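Local coordinates for 7,8-dihydro-6-hydroxymethylpterin pyrophosphokinase-dihydropteroate synthase (Plasmodium falciparum, PDB 6JWS), which probably catalyses two successive steps of folate biosynthesis, pyrophosphorylation of 6-hydroxymethyl-7,8-dihydropterin by ATP and condensation of the product with 4-aminobenzoate to 7,8-dihydropteroate, at residues A37-E42 with N521-V526. The protein carries 1 engineered substitution. Residues are numbered along the deposited sequence; the frame is centred on the assembly and turned at random.
With CA (calcium ion), chain L.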
ATOM      1  N   ALA B  37       5.202  29.300  27.756  1.00 29.30           N
ATOM      2  CA  ALA B  37       6.239  28.926  28.708  1.00 27.32           C
ATOM      3  C   ALA B  37       7.616  28.948  28.054  1.00 27.08           C
ATOM      4  O   ALA B  37       8.574  29.373  28.698  1.00 29.84           O
ATOM      5  CB  ALA B  37       5.940  27.587  29.344  1.00 27.88           C
ATOM      6  N   LEU B  38       7.728  28.504  26.789  1.00 27.59           N
ATOM      7  CA  LEU B  38       9.024  28.569  26.110  1.00 27.58           C
ATOM      8  C   LEU B  38       9.521  30.009  26.067  1.00 27.61           C
ATOM      9  O   LEU B  38      10.690  30.257  26.342  1.00 30.15           O
ATOM     10  CB  LEU B  38       8.962  28.028  24.677  1.00 27.39           C
ATOM     11  CG  LEU B  38       8.963  26.508  24.507  1.00 28.97           C
ATOM     12  CD1 LEU B  38       8.791  26.148  23.035  1.00 29.04           C
ATOM     13  CD2 LEU B  38      10.236  25.887  25.049  1.00 26.83           C
ATOM     14  N   HIS B  39       8.638  30.937  25.676  1.00 28.63           N
ATOM     15  CA  HIS B  39       8.970  32.352  25.628  1.00 30.82           C
ATOM     16  C   HIS B  39       9.434  32.845  26.996  1.00 29.60           C
ATOM     17  O   HIS B  39      10.472  33.486  27.094  1.00 32.80           O
ATOM     18  CB  HIS B  39       7.775  33.179  25.148  1.00 32.56           C
ATOM     19  CG  HIS B  39       7.424  32.953  23.721  1.00 39.18           C
ATOM     20  ND1 HIS B  39       8.347  33.122  22.697  1.00 40.07           N
ATOM     21  CD2 HIS B  39       6.245  32.635  23.133  1.00 39.53           C
ATOM     22  CE1 HIS B  39       7.754  32.887  21.545  1.00 42.26           C
ATOM     23  NE2 HIS B  39       6.465  32.575  21.787  1.00 40.94           N
ATOM     24  N   LEU B  40       8.662  32.531  28.045  1.00 29.50           N
ATOM     25  CA  LEU B  40       8.977  33.005  29.384  1.00 28.19           C
ATOM     26  C   LEU B  40      10.302  32.426  29.863  1.00 28.72           C
ATOM     27  O   LEU B  40      11.063  33.117  30.543  1.00 30.80           O
ATOM     28  CB  LEU B  40       7.806  32.716  30.328  1.00 28.01           C
ATOM     29  CG  LEU B  40       6.529  33.482  29.979  1.00 27.41           C
ATOM     30  CD1 LEU B  40       5.354  33.033  30.828  1.00 26.26           C
ATOM     31  CD2 LEU B  40       6.743  34.987  30.098  1.00 27.80           C
ATOM     32  N   VAL B  41      10.600  31.183  29.459  1.00 28.44           N
ATOM     33  CA  VAL B  41      11.896  30.577  29.745  1.00 29.29           C
ATOM     34  C   VAL B  41      13.012  31.362  29.039  1.00 31.21           C
ATOM     35  O   VAL B  41      14.036  31.659  29.652  1.00 29.58           O
ATOM     36  CB  VAL B  41      11.910  29.070  29.390  1.00 29.88           C
ATOM     37  CG1 VAL B  41      13.312  28.470  29.422  1.00 28.38           C
ATOM     38  CG2 VAL B  41      10.954  28.254  30.257  1.00 26.75           C
ATOM     39  N   GLU B  42      12.826  31.674  27.741  1.00 33.37           N
ATOM     40  CA  GLU B  42      13.804  32.422  26.953  1.00 36.58           C
ATOM     41  C   GLU B  42      14.047  33.798  27.571  1.00 37.40           C
ATOM     42  O   GLU B  42      15.164  34.307  27.509  1.00 34.94           O
ATOM     43  CB  GLU B  42      13.263  32.764  25.557  1.00 38.77           C
ATOM     44  CG  GLU B  42      13.922  32.059  24.387  1.00 38.52           C
ATOM     45  CD  GLU B  42      15.433  32.071  24.212  1.00 39.14           C
ATOM     46  OE1 GLU B  42      16.094  33.069  24.568  1.00 38.47           O
ATOM     47  OE2 GLU B  42      15.949  31.066  23.688  1.00 40.57           O
ATOM     48  N   ASN B 521       6.127  36.327  21.149  1.00 59.16           N
ATOM     49  CA  ASN B 521       5.032  35.432  21.503  1.00 57.21           C
ATOM     50  C   ASN B 521       4.812  34.366  20.420  1.00 53.09           C
ATOM     51  O   ASN B 521       4.234  33.310  20.692  1.00 60.88           O
ATOM     52  CB  ASN B 521       3.770  36.209  21.900  1.00 56.67           C
ATOM     53  CG  ASN B 521       2.762  35.387  22.686  1.00 57.79           C
ATOM     54  OD1 ASN B 521       3.127  34.504  23.464  1.00 53.57           O
ATOM     55  ND2 ASN B 521       1.481  35.683  22.510  1.00 60.75           N
ATOM     56  N   LYS B 522       5.322  34.610  19.206  1.00 40.72           N
ATOM     57  CA  LYS B 522       5.049  33.740  18.071  1.00 34.23           C
ATOM     58  C   LYS B 522       6.268  32.880  17.751  1.00 27.19           C
ATOM     59  O   LYS B 522       7.402  33.346  17.826  1.00 23.70           O
ATOM     60  CB  LYS B 522       4.743  34.579  16.825  1.00 35.42           C
ATOM     61  CG  LYS B 522       3.271  34.817  16.548  1.00 38.95           C
ATOM     62  CD  LYS B 522       2.538  33.555  16.163  1.00 42.46           C
ATOM     63  CE  LYS B 522       2.389  33.375  14.668  1.00 43.24           C
ATOM     64  NZ  LYS B 522       1.465  34.370  14.072  1.00 43.86           N
ATOM     65  N   PHE B 523       6.000  31.634  17.354  1.00 23.16           N
ATOM     66  CA  PHE B 523       6.960  30.820  16.627  1.00 21.20           C
ATOM     67  C   PHE B 523       6.392  30.544  15.240  1.00 20.21           C
ATOM     68  O   PHE B 523       5.174  30.493  15.069  1.00 19.10           O
ATOM     69  CB  PHE B 523       7.272  29.516  17.366  1.00 20.54           C
ATOM     70  CG  PHE B 523       8.017  29.657  18.671  1.00 21.59           C
ATOM     71  CD1 PHE B 523       9.398  29.758  18.698  1.00 21.69           C
ATOM     72  CD2 PHE B 523       7.337  29.642  19.883  1.00 22.76           C
ATOM     73  CE1 PHE B 523      10.082  29.878  19.898  1.00 21.60           C
ATOM     74  CE2 PHE B 523       8.020  29.756  21.082  1.00 21.66           C
ATOM     75  CZ  PHE B 523       9.391  29.871  21.087  1.00 21.70           C
ATOM     76  N   TYR B 524       7.286  30.390  14.253  1.00 19.22           N
ATOM     77  CA  TYR B 524       6.865  29.959  12.930  1.00 19.19           C
ATOM     78  C   TYR B 524       7.548  28.651  12.544  1.00 17.93           C
ATOM     79  O   TYR B 524       8.697  28.402  12.909  1.00 17.43           O
ATOM     80  CB  TYR B 524       7.157  31.021  11.865  1.00 20.83           C
ATOM     81  CG  TYR B 524       6.465  32.336  12.094  1.00 21.49           C
ATOM     82  CD1 TYR B 524       5.190  32.565  11.602  1.00 23.71           C
ATOM     83  CD2 TYR B 524       7.089  33.359  12.794  1.00 23.44           C
ATOM     84  CE1 TYR B 524       4.546  33.781  11.785  1.00 23.93           C
ATOM     85  CE2 TYR B 524       6.463  34.585  12.988  1.00 25.11           C
ATOM     86  CZ  TYR B 524       5.183  34.790  12.489  1.00 25.55           C
ATOM     87  OH  TYR B 524       4.558  35.986  12.685  1.00 26.94           O
ATOM     88  N   SER B 525       6.821  27.851  11.752  1.00 15.25           N
ATOM     89  CA  SER B 525       7.326  26.575  11.283  1.00 12.66           C
ATOM     90  C   SER B 525       8.115  26.771  10.000  1.00 11.56           C
ATOM     91  O   SER B 525       7.990  27.793   9.328  1.00 11.16           O
ATOM     92  CB  SER B 525       6.194  25.636  11.089  1.00 11.74           C
ATOM     93  OG  SER B 525       5.671  25.307  12.356  1.00 12.59           O
ATOM     94  N   VAL B 526       8.886  25.745   9.637  1.00 10.66           N
ATOM     95  CA  VAL B 526       9.839  25.898   8.558  1.00  9.59           C
ATOM     96  C   VAL B 526      10.038  24.554   7.872  1.00  9.88           C
ATOM     97  O   VAL B 526      10.174  23.530   8.551  1.00  9.81           O
ATOM     98  CB  VAL B 526      11.171  26.485   9.063  1.00  9.36           C
ATOM     99  CG1 VAL B 526      11.739  25.743  10.278  1.00  8.85           C
ATOM    100  CG2 VAL B 526      12.192  26.607   7.932  1.00  9.01           C
TER
HETATM  101 CA    CA L 804      17.016  34.595  26.326  1.00 35.75          CA
HETATM  102  O   HOH W   1      19.110  34.219  26.162  1.00 27.62           O
HETATM  103  O   HOH W   2      17.861  36.151  27.991  1.00 30.04           O
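The imidazole of His39 lies between Asn521 and Phe523. Its ring and that of Phe523 are nearly parallel (9° between planes) with centroids 4.3 Å apart, an offset stack with little ring-on-ring overlap. The two side chains approach from opposite directions, and the Phe523 CE2 corner sits over one imidazole face, toward its rim. Asn521 CA lies over the opposite face, also near the rim, 3.5 Å from His39 CD2. Having CG anti to the carbonyl carbon (chi1 -68°) brings the imidazole between Asn521 CA and Phe523.

Apolar contact is slighter. Leu38 CB meets Phe523 CZ at 4.1 Å, the two side chains crossing at about a right angle.

Among polar atoms, His39 NE2 is 2.6 Å from Asn521 O, and Asn521 OD1 is buried without a partner. Glu42 contributes two calcium ligands from the helix, its O at 2.2 Å and OE1 at 2.5 Å; two waters, Gly46 and Glu99 bind the same ion.

The contact joins the kinase part to the pterin-binding TIM barrel. Helix 30-44 packs Leu38 on strands 16-24, 46-57 and 163-172, while the loop from Asn521 runs into barrel strand 525-529, between strands 500-503 and 572-575.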